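Local coordinates for protein exopolygalacturonase (Yersinia enterocolitica, PDB 2UVF) that probably hydrolyses pectic galacturonan from the chain ends as a family 28 glycoside hydrolase, and is captured here with digalacturonic acid in its pocket, at residues 363-368 against 389-394; 260-265 against 341-346; 536-541 against 562-567; 486-491 against 529-534. One frame throughout, in Å; residues are numbered along the deposited sequence. Where two conformers were deposited one is given.

All four contacts join neighbouring coils of one right-handed parallel beta-helix. Interactions 2 and 1 are successive steps of it: their centres lie about 10 Å apart, and strand 342-345 meets strand 365-368 through a probable hydrogen bond from Leu344 N to Val366 O (2.8 Å). Interactions 4 and 3 form a second pair nearer the C-terminal end, also about 10 Å between centres, with a probable hydrogen bond from Asn562 N to Val529 O (2.8 Å). Between centres, interactions 1 and 4 are about 27 Å apart and interactions 2 and 3 about 39 Å. Interaction 1 is related to the sugar pocket through strand 383-386, which carries Glu384; the Val391 side chain is about 12 Å from a bound galacturonate.

Interaction 1: 363-368 against 389-394; sequences HNVVAN and QNVMVF
Val365 and Ala367 lie directly beside Val391 and Val393, and this is the tight part of the contact. Strands 365-368 and 391-394 run parallel, 4.8 Å apart, in exact register. Both the N and the O of Ala367 are bonded to strand 391-394: its N donates to Met392 O at 2.9 Å, nearly straight (171°), and its O accepts from Phe394 N at 3.0 Å. Small and beta-branched residues suit the inward face, where Ala367 CB meets Val393 CG2 at 3.9 Å and the valines rest on Phe385 of strand 383-386. On the other face Phe394 takes the conformation in which CG sits between its backbone N and carbonyl carbon (chi1 67°), bringing the ring face under the Asn368 side chain. Asn368 CB lies 4.3 Å from the centroid, and its amide stacks on the ring with the planes 20° apart, while ND2 bonds to Tyr343 OH. Toward the start of the segments the bonds of Val365 to Asn390 O and Met392 N weaken, and the packing gives way to a more open, polar border. There His363 and Gln389 run side by side, CD2 of the histidine 3.6 Å from CB of the glutamine, but their polar ends turn to Glu419 and Pro420. Asn364 and Asn390 take positive phi, which asparagine tolerates well, at the corner. Such in-register strands and corner asparagines are characteristic of the right-handed parallel beta-helix.

Interaction 2: 260-265 against 341-346; sequences NIRITG and NVYLAG
Arg262 and Tyr343 meet on the outer face of two adjacent coils of the parallel beta-helix, where strands 260-264 and 342-345 run side by side 4.7 Å apart. Tyr343 CD2 lies over one face of the guanidinium, 3.2 Å from Arg262 NH2, and the ring and guanidinium planes differ by only 20°. Thr264 reaches the same ring at about a right angle, its CG2 3.8 Å from Tyr343 CD2, so the aromatic is bordered by a long flat cation and a compact methyl. Beneath, the backbones hold the register: Tyr343 N donates to Ile261 O at 2.9 Å, and Tyr343 O accepts from Ile263 N at 2.8 Å. On the inner face branched aliphatics fill the core, Leu344 CD2 touching Ile263 CG1 at 3.9 Å, with Leu336 of strand 334-339 packed against Leu344. Further out, polar partners fix the groups of the first shell. Thr264 OG1 bonds to Asn210 OD1 of the preceding coil. An arginine suits its place because it can bridge several partners: a bend at chi3 (92°) turns its guanidinium along the ring, while NH1 bonds to Thr208 OG1 and NH2 to the carbonyl O of Leu46.

Interaction 3: 536-541 against 562-567; sequences NPSIEI and NNVTPT
Ser538 and Thr565 exchange hydrogen bonds with the opposing backbones, and their hydroxyls do most of the joining. Ser538 OG occupies the position between its own N and carbonyl carbon (chi1 59°), which aims it at Thr565 O, 2.8 Å away and fairly straight to the carbonyl. Thr565 adopts the same kind of conformation (chi1 65°), directing OG1 back to Asn536 O at 2.7 Å; this donor stands 39° above the carbonyl plane rather than in it. A third, weak bond runs from Ser538 N to Pro566 O at 3.4 Å. Short hydroxylic side chains suit this place because each can donate to a main-chain carbonyl close by. Methyl groups complete the fit. Thr567 sends its hydroxyl to Pro590 O, leaving CG2 to lie against Ile539 CB at 3.8 Å, and Val564 CG2 packs on Ser538 CB at 3.6 Å. Phe582 of strand 576-583 touches Ser538, Val564 and Thr567 and gives these groups an apolar backing. Pro537 and Pro566 suit extended stretches that need not donate backbone N-H groups. Here the segment leading into strand 539-542 is clasped by the loop joining strands 551-562 and 568-573, a contact between the connections of neighbouring coils, as in a parallel beta-helix.

Interaction 4: 486-491 against 529-534; sequences AMRDLA and VDNSTG. With SO4 (sulfate ion), chain E.
Met487 and Arg488 pair in parallel with Val529 and Asp530, the strand axes 4.7 Å apart and diverging by 27°, with Asp530 N bound to Met487 O at 3.0 Å and Asp489 N to Asp530 O at 2.9 Å. On the inner face, flexible and branched apolar groups fill the space: Met487 CE meets Val529 CG2 at 3.6 Å, while Leu490 crosses the same valine at about a right angle. The outer face is charged. Arg488 holds CG anti to its backbone N (chi1 167°), running alongside Asp530, and its long chain carries NH2 to a sulfate, which it grips with two bonds, to O1 at 3.0 Å and O3 at 3.2 Å. Asp489 follows at the corner in a positive-phi conformation; its OD2 sits over a guanidinium face, a long salt bridge made by charge alone. Asp530 OD2 approaches the guanidinium edge near its plane but stays 4.1 Å from Arg488 NE, and OD1 is taken by Asn562 ND2 of the next coil. Asp530 OD2 also lies 2.8 Å from sulfate O4, consistent with a proton held by one of the two. Arg488 thus supplies the two clear hydrogen bonds to the sulfate, probably from the crystallisation liquor, and its charge would partly offset that of the anion and the two acids.

Interaction 1: 363-368 against 389-394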
loop_
_atom_site.group_PDB
_atom_site.type_symbol
_atom_site.label_atom_id
_atom_site.label_comp_id
_atom_site.label_asym_id
_atom_site.label_seq_id
_atom_site.Cartn_x
_atom_site.Cartn_y
_atom_site.Cartn_z
ATOM N N HIS A 363 1.742 14.476 -3.452
ATOM C CA HIS A 363 2.799 14.214 -4.393
ATOM C C HIS A 363 3.992 13.728 -3.609
ATOM O O HIS A 363 4.188 14.148 -2.462
ATOM C CB HIS A 363 3.208 15.478 -5.163
ATOM C CG HIS A 363 2.194 15.951 -6.152
ATOM N ND1 HIS A 363 2.315 17.156 -6.807
ATOM C CD2 HIS A 363 1.026 15.408 -6.569
ATOM C CE1 HIS A 363 1.279 17.317 -7.612
ATOM N NE2 HIS A 363 0.479 16.274 -7.481
ATOM N N ASN A 364 4.790 12.869 -4.245
ATOM C CA ASN A 364 6.087 12.416 -3.721
ATOM C C ASN A 364 5.994 11.769 -2.347
ATOM O O ASN A 364 6.542 12.279 -1.377
ATOM C CB ASN A 364 7.092 13.578 -3.714
ATOM C CG ASN A 364 7.069 14.367 -5.003
ATOM O OD1 ASN A 364 6.806 13.813 -6.088
ATOM N ND2 ASN A 364 7.303 15.682 -4.898
ATOM N N VAL A 365 5.239 10.676 -2.269
ATOM C CA VAL A 365 5.044 9.918 -1.028
ATOM C C VAL A 365 5.951 8.701 -1.065
ATOM O O VAL A 365 6.067 8.057 -2.097
ATOM C CB VAL A 365 3.591 9.416 -0.858
ATOM C CG1 VAL A 365 3.461 8.563 0.409
ATOM C CG2 VAL A 365 2.574 10.598 -0.876
ATOM N N VAL A 366 6.581 8.401 0.068
ATOM C CA VAL A 366 7.391 7.185 0.215
ATOM C C VAL A 366 6.979 6.434 1.475
ATOM O O VAL A 366 6.909 7.026 2.564
ATOM C CB VAL A 366 8.936 7.498 0.210
ATOM C CG1 VAL A 366 9.785 6.225 0.562
ATOM C CG2 VAL A 366 9.349 8.038 -1.139
ATOM N N ALA A 367 6.684 5.138 1.329
ATOM C CA ALA A 367 6.515 4.258 2.493
ATOM C C ALA A 367 7.591 3.164 2.559
ATOM O O ALA A 367 7.609 2.234 1.764
ATOM C CB ALA A 367 5.091 3.669 2.554
ATOM N N ASN A 368 8.488 3.296 3.529
ATOM C CA ASN A 368 9.641 2.429 3.642
ATOM C C ASN A 368 9.601 1.600 4.941
ATOM O O ASN A 368 9.806 2.127 6.025
ATOM C CB ASN A 368 10.923 3.283 3.594
ATOM C CG ASN A 368 12.204 2.464 3.793
ATOM O OD1 ASN A 368 12.199 1.234 3.717
ATOM N ND2 ASN A 368 13.318 3.161 4.028
ATOM N N GLN A 389 0.204 11.410 -6.734
ATOM C CA GLN A 389 1.143 11.288 -7.847
ATOM C C GLN A 389 2.549 11.007 -7.387
ATOM O O GLN A 389 3.006 11.572 -6.400
ATOM C CB GLN A 389 1.087 12.522 -8.757
ATOM C CG GLN A 389 -0.351 12.919 -9.115
ATOM C CD GLN A 389 -0.482 13.598 -10.451
ATOM O OE1 GLN A 389 0.444 14.263 -10.926
ATOM N NE2 GLN A 389 -1.642 13.437 -11.070
ATOM N N ASN A 390 3.225 10.113 -8.111
ATOM C CA ASN A 390 4.605 9.725 -7.797
ATOM C C ASN A 390 4.732 9.157 -6.366
ATOM O O ASN A 390 5.237 9.816 -5.468
ATOM C CB ASN A 390 5.560 10.910 -8.076
ATOM C CG ASN A 390 7.026 10.554 -7.918
ATOM O OD1 ASN A 390 7.786 11.311 -7.308
ATOM N ND2 ASN A 390 7.439 9.413 -8.472
ATOM N N VAL A 391 4.242 7.934 -6.176
ATOM C CA VAL A 391 4.273 7.247 -4.873
ATOM C C VAL A 391 5.096 5.929 -4.908
ATOM O O VAL A 391 5.301 5.318 -5.943
ATOM C CB VAL A 391 2.839 7.027 -4.255
ATOM C CG1 VAL A 391 1.971 8.310 -4.368
ATOM C CG2 VAL A 391 2.109 5.842 -4.892
ATOM N N MET A 392 5.591 5.515 -3.757
ATOM C CA MET A 392 6.542 4.410 -3.699
ATOM C C MET A 392 6.344 3.672 -2.393
ATOM O O MET A 392 6.217 4.306 -1.366
ATOM C CB MET A 392 7.949 4.978 -3.733
ATOM C CG MET A 392 8.995 4.021 -4.152
ATOM S SD MET A 392 10.598 4.752 -3.775
ATOM C CE MET A 392 10.761 5.986 -5.069
ATOM N N VAL A 393 6.258 2.344 -2.462
ATOM C CA VAL A 393 6.174 1.492 -1.288
ATOM C C VAL A 393 7.165 0.329 -1.414
ATOM O O VAL A 393 7.058 -0.506 -2.316
ATOM C CB VAL A 393 4.733 0.941 -1.104
ATOM C CG1 VAL A 393 4.679 -0.129 -0.020
ATOM C CG2 VAL A 393 3.749 2.054 -0.778
ATOM N N PHE A 394 8.119 0.263 -0.488
ATOM C CA PHE A 394 9.071 -0.834 -0.461
ATOM C C PHE A 394 9.401 -1.276 0.959
ATOM O O PHE A 394 9.232 -0.506 1.908
ATOM C CB PHE A 394 10.339 -0.489 -1.262
ATOM C CG PHE A 394 11.190 0.628 -0.680
ATOM C CD1 PHE A 394 12.371 0.328 -0.014
ATOM C CD2 PHE A 394 10.867 1.974 -0.903
ATOM C CE1 PHE A 394 13.201 1.336 0.476
ATOM C CE2 PHE A 394 11.688 3.004 -0.412
ATOM C CZ PHE A 394 12.851 2.682 0.283
#

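Interaction 2: 260-265 against 341-346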
loop_
_atom_site.group_PDB
_atom_site.type_symbol
_atom_site.label_atom_id
_atom_site.label_comp_id
_atom_site.label_asym_id
_atom_site.label_seq_id
_atom_site.Cartn_x
_atom_site.Cartn_y
_atom_site.Cartn_z
ATOM N N ASN A 260 6.794 18.507 2.853
ATOM C CA ASN A 260 7.875 17.862 3.599
ATOM C C ASN A 260 7.428 17.328 4.964
ATOM O O ASN A 260 7.891 17.794 6.000
ATOM C CB ASN A 260 9.108 18.795 3.740
ATOM C CG ASN A 260 9.463 19.528 2.449
ATOM O OD1 ASN A 260 9.243 19.028 1.334
ATOM N ND2 ASN A 260 10.035 20.728 2.592
ATOM N N ILE A 261 6.522 16.353 4.962
ATOM C CA ILE A 261 6.093 15.692 6.215
ATOM C C ILE A 261 6.651 14.264 6.342
ATOM O O ILE A 261 6.600 13.479 5.403
ATOM C CB ILE A 261 4.534 15.690 6.409
ATOM C CG1 ILE A 261 3.973 17.124 6.286
ATOM C CG2 ILE A 261 4.178 15.073 7.733
ATOM C CD1 ILE A 261 2.460 17.235 6.289
ATOM N N ARG A 262 7.158 13.940 7.529
ATOM C CA ARG A 262 7.875 12.689 7.777
ATOM C C ARG A 262 7.383 12.036 9.061
ATOM O O ARG A 262 7.251 12.700 10.091
ATOM C CB ARG A 262 9.388 12.940 7.888
ATOM C CG ARG A 262 10.042 13.440 6.611
ATOM C CD ARG A 262 11.496 13.741 6.834
ATOM N NE ARG A 262 12.335 12.589 6.531
ATOM C CZ ARG A 262 12.872 11.768 7.423
ATOM N NH1 ARG A 262 12.681 11.948 8.724
ATOM N NH2 ARG A 262 13.616 10.761 7.001
ATOM N N ILE A 263 7.112 10.732 8.993
ATOM C CA ILE A 263 6.726 9.955 10.171
ATOM C C ILE A 263 7.560 8.671 10.200
ATOM O O ILE A 263 7.537 7.893 9.242
ATOM C CB ILE A 263 5.206 9.659 10.189
ATOM C CG1 ILE A 263 4.426 10.915 9.776
ATOM C CG2 ILE A 263 4.790 9.084 11.556
ATOM C CD1 ILE A 263 2.925 10.760 9.751
ATOM N N THR A 264 8.295 8.451 11.293
ATOM C CA THR A 264 9.376 7.456 11.291
ATOM C C THR A 264 9.522 6.803 12.658
ATOM O O THR A 264 8.782 7.106 13.588
ATOM C CB THR A 264 10.758 8.096 10.907
ATOM O OG1 THR A 264 11.102 9.084 11.882
ATOM C CG2 THR A 264 10.740 8.739 9.515
ATOM N N GLY A 265 10.492 5.907 12.771
ATOM C CA GLY A 265 10.800 5.249 14.028
ATOM C C GLY A 265 10.148 3.885 14.056
ATOM O O GLY A 265 9.152 3.652 13.354
ATOM N N ASN A 341 5.721 16.017 -0.741
ATOM C CA ASN A 341 6.831 15.273 -0.074
ATOM C C ASN A 341 6.490 14.600 1.261
ATOM O O ASN A 341 6.600 15.218 2.310
ATOM C CB ASN A 341 8.112 16.113 0.104
ATOM C CG ASN A 341 8.541 16.841 -1.160
ATOM O OD1 ASN A 341 9.040 17.961 -1.095
ATOM N ND2 ASN A 341 8.360 16.219 -2.296
ATOM N N VAL A 342 6.109 13.324 1.230
ATOM C CA VAL A 342 5.866 12.554 2.467
ATOM C C VAL A 342 6.874 11.407 2.625
ATOM O O VAL A 342 7.313 10.816 1.640
ATOM C CB VAL A 342 4.450 11.973 2.517
ATOM C CG1 VAL A 342 4.186 11.315 3.871
ATOM C CG2 VAL A 342 3.430 13.050 2.263
ATOM N N TYR A 343 7.263 11.113 3.862
ATOM C CA TYR A 343 8.118 9.963 4.132
ATOM C C TYR A 343 7.651 9.252 5.384
ATOM O O TYR A 343 7.821 9.762 6.501
ATOM C CB TYR A 343 9.603 10.355 4.248
ATOM C CG TYR A 343 10.590 9.183 4.481
ATOM C CD1 TYR A 343 10.920 8.296 3.454
ATOM C CD2 TYR A 343 11.236 9.018 5.711
ATOM C CE1 TYR A 343 11.838 7.238 3.659
ATOM C CE2 TYR A 343 12.151 7.971 5.925
ATOM C CZ TYR A 343 12.449 7.089 4.896
ATOM O OH TYR A 343 13.355 6.046 5.103
ATOM N N LEU A 344 7.102 8.053 5.172
ATOM C CA LEU A 344 6.680 7.137 6.249
ATOM C C LEU A 344 7.700 6.009 6.354
ATOM O O LEU A 344 8.116 5.471 5.335
ATOM C CB LEU A 344 5.268 6.602 5.938
ATOM C CG LEU A 344 4.273 7.684 5.458
ATOM C CD1 LEU A 344 2.961 7.061 4.923
ATOM C CD2 LEU A 344 3.989 8.760 6.546
ATOM N N ALA A 345 8.147 5.673 7.566
ATOM C CA ALA A 345 9.201 4.677 7.719
ATOM C C ALA A 345 9.218 3.973 9.079
ATOM O O ALA A 345 8.971 4.604 10.098
ATOM C CB ALA A 345 10.559 5.302 7.447
ATOM N N GLY A 346 9.520 2.672 9.071
ATOM C CA GLY A 346 9.774 1.883 10.297
ATOM C C GLY A 346 8.613 1.511 11.204
ATOM O O GLY A 346 8.687 0.512 11.955
#

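Interaction 3: 536-541 against 562-567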
loop_
_atom_site.group_PDB
_atom_site.type_symbol
_atom_site.label_atom_id
_atom_site.label_comp_id
_atom_site.label_asym_id
_atom_site.label_seq_id
_atom_site.Cartn_x
_atom_site.Cartn_y
_atom_site.Cartn_z
ATOM N N ASN A 536 -13.024 -19.502 -7.143
ATOM C CA ASN A 536 -13.301 -18.695 -8.318
ATOM C C ASN A 536 -12.112 -18.794 -9.277
ATOM O O ASN A 536 -11.081 -19.360 -8.909
ATOM C CB ASN A 536 -13.705 -17.251 -7.959
ATOM C CG ASN A 536 -15.238 -17.057 -7.895
ATOM O OD1 ASN A 536 -15.973 -17.932 -7.408
ATOM N ND2 ASN A 536 -15.718 -15.907 -8.394
ATOM N N PRO A 537 -12.260 -18.275 -10.512
ATOM C CA PRO A 537 -11.255 -18.527 -11.528
ATOM C C PRO A 537 -9.902 -17.941 -11.156
ATOM O O PRO A 537 -9.852 -16.867 -10.569
ATOM C CB PRO A 537 -11.827 -17.818 -12.760
ATOM C CG PRO A 537 -13.310 -17.696 -12.480
ATOM C CD PRO A 537 -13.356 -17.430 -11.033
ATOM N N SER A 538 -8.826 -18.643 -11.507
ATOM C CA SER A 538 -7.468 -18.172 -11.230
ATOM C C SER A 538 -7.201 -16.811 -11.862
ATOM O O SER A 538 -6.698 -15.907 -11.201
ATOM C CB SER A 538 -6.410 -19.207 -11.675
ATOM O OG SER A 538 -6.484 -19.513 -13.061
ATOM N N ILE A 539 -7.516 -16.683 -13.147
ATOM C CA ILE A 539 -7.477 -15.414 -13.851
ATOM C C ILE A 539 -8.934 -15.142 -14.255
ATOM O O ILE A 539 -9.597 -15.999 -14.851
ATOM C CB ILE A 539 -6.498 -15.433 -15.066
ATOM C CG1 ILE A 539 -5.058 -15.709 -14.603
ATOM C CG2 ILE A 539 -6.562 -14.110 -15.834
ATOM C CD1 ILE A 539 -3.984 -15.771 -15.729
ATOM N N GLU A 540 -9.455 -13.986 -13.861
ATOM C CA GLU A 540 -10.846 -13.681 -14.100
ATOM C C GLU A 540 -11.039 -12.269 -14.576
ATOM O O GLU A 540 -10.817 -11.305 -13.845
ATOM C CB GLU A 540 -11.716 -13.945 -12.873
ATOM C CG GLU A 540 -13.168 -13.587 -13.116
ATOM C CD GLU A 540 -14.049 -13.837 -11.929
ATOM O OE1 GLU A 540 -13.536 -13.788 -10.792
ATOM O OE2 GLU A 540 -15.264 -14.082 -12.135
ATOM N N ILE A 541 -11.466 -12.176 -15.826
ATOM C CA ILE A 541 -11.727 -10.921 -16.502
ATOM C C ILE A 541 -13.220 -10.953 -16.839
ATOM O O ILE A 541 -13.720 -11.948 -17.367
ATOM C CB ILE A 541 -10.804 -10.791 -17.759
ATOM C CG1 ILE A 541 -9.326 -10.671 -17.321
ATOM C CG2 ILE A 541 -11.207 -9.618 -18.621
ATOM C CD1 ILE A 541 -8.300 -11.154 -18.330
ATOM N N ASN A 562 0.632 -23.278 -10.418
ATOM C CA ASN A 562 0.452 -24.623 -9.928
ATOM C C ASN A 562 -0.694 -24.717 -8.933
ATOM O O ASN A 562 -0.800 -23.887 -8.016
ATOM C CB ASN A 562 1.748 -25.135 -9.299
ATOM C CG ASN A 562 1.679 -26.598 -8.971
ATOM O OD1 ASN A 562 1.651 -27.444 -9.857
ATOM N ND2 ASN A 562 1.633 -26.906 -7.697
ATOM N N ASN A 563 -1.542 -25.729 -9.128
ATOM C CA ASN A 563 -2.652 -26.021 -8.234
ATOM C C ASN A 563 -3.592 -24.819 -8.078
ATOM O O ASN A 563 -3.813 -24.304 -6.976
ATOM C CB ASN A 563 -2.149 -26.547 -6.881
ATOM C CG ASN A 563 -3.280 -26.861 -5.915
ATOM O OD1 ASN A 563 -3.167 -26.605 -4.723
ATOM N ND2 ASN A 563 -4.375 -27.403 -6.428
ATOM N N VAL A 564 -4.112 -24.378 -9.217
ATOM C CA VAL A 564 -5.106 -23.322 -9.295
ATOM C C VAL A 564 -6.316 -23.827 -10.127
ATOM O O VAL A 564 -6.211 -24.804 -10.896
ATOM C CB VAL A 564 -4.524 -21.997 -9.900
ATOM C CG1 VAL A 564 -3.263 -21.543 -9.172
ATOM C CG2 VAL A 564 -4.268 -22.120 -11.425
ATOM N N THR A 565 -7.446 -23.155 -9.969
ATOM C CA THR A 565 -8.634 -23.423 -10.778
ATOM C C THR A 565 -8.449 -22.855 -12.193
ATOM O O THR A 565 -7.574 -21.970 -12.422
ATOM C CB THR A 565 -9.890 -22.789 -10.168
ATOM O OG1 THR A 565 -9.750 -21.372 -10.191
ATOM C CG2 THR A 565 -10.093 -23.242 -8.771
ATOM N N PRO A 566 -9.245 -23.370 -13.160
ATOM C CA PRO A 566 -9.250 -22.812 -14.517
ATOM C C PRO A 566 -9.639 -21.323 -14.582
ATOM O O PRO A 566 -10.280 -20.814 -13.666
ATOM C CB PRO A 566 -10.299 -23.680 -15.235
ATOM C CG PRO A 566 -10.305 -24.978 -14.475
ATOM C CD PRO A 566 -10.126 -24.550 -13.047
ATOM N N THR A 567 -9.261 -20.654 -15.676
ATOM C CA THR A 567 -9.545 -19.245 -15.911
ATOM C C THR A 567 -11.002 -19.015 -16.335
ATOM O O THR A 567 -11.666 -19.945 -16.782
ATOM C CB THR A 567 -8.662 -18.674 -17.048
ATOM O OG1 THR A 567 -8.983 -19.334 -18.285
ATOM C CG2 THR A 567 -7.151 -18.819 -16.734
#

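Interaction 4: 486-491 against 529-534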
loop_
_atom_site.group_PDB
_atom_site.type_symbol
_atom_site.label_atom_id
_atom_site.label_comp_id
_atom_site.label_asym_id
_atom_site.label_seq_id
_atom_site.Cartn_x
_atom_site.Cartn_y
_atom_site.Cartn_z
ATOM N N ALA A 486 6.440 -13.317 -6.849
ATOM C CA ALA A 486 6.193 -14.704 -6.505
ATOM C C ALA A 486 5.097 -14.831 -5.470
ATOM O O ALA A 486 5.051 -14.078 -4.508
ATOM C CB ALA A 486 7.484 -15.392 -6.028
ATOM N N MET A 487 4.222 -15.818 -5.653
ATOM C CA MET A 487 3.043 -15.922 -4.807
ATOM C C MET A 487 2.725 -17.354 -4.409
ATOM O O MET A 487 2.921 -18.274 -5.190
ATOM C CB MET A 487 1.837 -15.293 -5.499
ATOM C CG MET A 487 2.144 -13.965 -6.207
ATOM S SD MET A 487 0.673 -12.951 -6.505
ATOM C CE MET A 487 0.009 -13.556 -8.020
ATOM N N ARG A 488 2.243 -17.535 -3.182
ATOM C CA ARG A 488 2.007 -18.887 -2.664
ATOM C C ARG A 488 0.767 -18.898 -1.784
ATOM O O ARG A 488 0.606 -18.036 -0.926
ATOM C CB ARG A 488 3.244 -19.404 -1.898
ATOM C CG ARG A 488 3.020 -20.647 -1.059
ATOM C CD ARG A 488 4.293 -21.388 -0.699
ATOM N NE ARG A 488 4.004 -22.831 -0.685
ATOM C CZ ARG A 488 3.823 -23.545 0.424
ATOM N NH1 ARG A 488 3.954 -22.961 1.612
ATOM N NH2 ARG A 488 3.521 -24.833 0.355
ATOM N N ASP A 489 -0.105 -19.875 -2.001
ATOM C CA ASP A 489 -1.271 -20.064 -1.144
ATOM C C ASP A 489 -2.226 -18.863 -1.163
ATOM O O ASP A 489 -2.808 -18.506 -0.139
ATOM C CB ASP A 489 -0.842 -20.399 0.290
ATOM C CG ASP A 489 -0.195 -21.765 0.414
ATOM O OD1 ASP A 489 -0.291 -22.578 -0.509
ATOM O OD2 ASP A 489 0.404 -22.048 1.457
ATOM N N LEU A 490 -2.418 -18.273 -2.339
ATOM C CA LEU A 490 -3.406 -17.229 -2.505
ATOM C C LEU A 490 -4.756 -17.778 -2.096
ATOM O O LEU A 490 -5.037 -18.943 -2.339
ATOM C CB LEU A 490 -3.433 -16.727 -3.949
ATOM C CG LEU A 490 -2.231 -15.927 -4.444
ATOM C CD1 LEU A 490 -2.518 -15.460 -5.846
ATOM C CD2 LEU A 490 -1.927 -14.748 -3.512
ATOM N N ALA A 491 -5.568 -16.969 -1.429
ATOM C CA ALA A 491 -6.839 -17.478 -0.889
ATOM C C ALA A 491 -7.970 -17.446 -1.909
ATOM O O ALA A 491 -8.937 -18.196 -1.770
ATOM C CB ALA A 491 -7.241 -16.745 0.406
ATOM N N VAL A 529 2.695 -18.592 -9.344
ATOM C CA VAL A 529 1.829 -18.870 -8.221
ATOM C C VAL A 529 1.841 -20.367 -7.963
ATOM O O VAL A 529 1.581 -21.158 -8.872
ATOM C CB VAL A 529 0.337 -18.467 -8.478
ATOM C CG1 VAL A 529 -0.515 -18.736 -7.226
ATOM C CG2 VAL A 529 0.206 -17.029 -8.919
ATOM N N ASP A 530 2.126 -20.738 -6.717
ATOM C CA ASP A 530 1.915 -22.101 -6.242
ATOM C C ASP A 530 0.746 -22.118 -5.265
ATOM O O ASP A 530 0.843 -21.577 -4.167
ATOM C CB ASP A 530 3.168 -22.645 -5.568
ATOM C CG ASP A 530 3.050 -24.122 -5.188
ATOM O OD1 ASP A 530 2.126 -24.849 -5.632
ATOM O OD2 ASP A 530 3.912 -24.563 -4.418
ATOM N N ASN A 531 -0.346 -22.752 -5.688
ATOM C CA ASN A 531 -1.555 -22.931 -4.891
ATOM C C ASN A 531 -2.423 -21.694 -4.811
ATOM O O ASN A 531 -1.954 -20.589 -4.501
ATOM C CB ASN A 531 -1.250 -23.435 -3.472
ATOM C CG ASN A 531 -0.457 -24.731 -3.460
ATOM O OD1 ASN A 531 0.399 -24.936 -2.594
ATOM N ND2 ASN A 531 -0.740 -25.608 -4.408
ATOM N N SER A 532 -3.694 -21.903 -5.117
ATOM C CA SER A 532 -4.740 -20.926 -4.886
ATOM C C SER A 532 -5.856 -21.803 -4.338
ATOM O O SER A 532 -6.323 -22.717 -5.036
ATOM C CB SER A 532 -5.169 -20.282 -6.187
ATOM O OG SER A 532 -5.499 -18.912 -6.012
ATOM N N THR A 533 -6.244 -21.555 -3.087
ATOM C CA THR A 533 -7.153 -22.429 -2.352
ATOM C C THR A 533 -8.627 -21.987 -2.468
ATOM O O THR A 533 -9.511 -22.580 -1.844
ATOM C CB THR A 533 -6.737 -22.549 -0.859
ATOM O OG1 THR A 533 -7.263 -21.451 -0.104
ATOM C CG2 THR A 533 -5.194 -22.584 -0.697
ATOM N N GLY A 534 -8.887 -20.945 -3.249
ATOM C CA GLY A 534 -10.262 -20.494 -3.491
ATOM C C GLY A 534 -10.984 -21.376 -4.501
ATOM O O GLY A 534 -10.506 -22.459 -4.839
HETATM S S SO4 E . 3.682 -27.331 -2.372
HETATM O O1 SO4 E . 4.730 -26.434 -1.867
HETATM O O2 SO4 E . 4.012 -28.700 -1.965
HETATM O O3 SO4 E . 2.384 -26.957 -1.799
HETATM O O4 SO4 E . 3.627 -27.266 -3.837
HETATM O O HOH W 1 -5.000 -19.874 1.361
#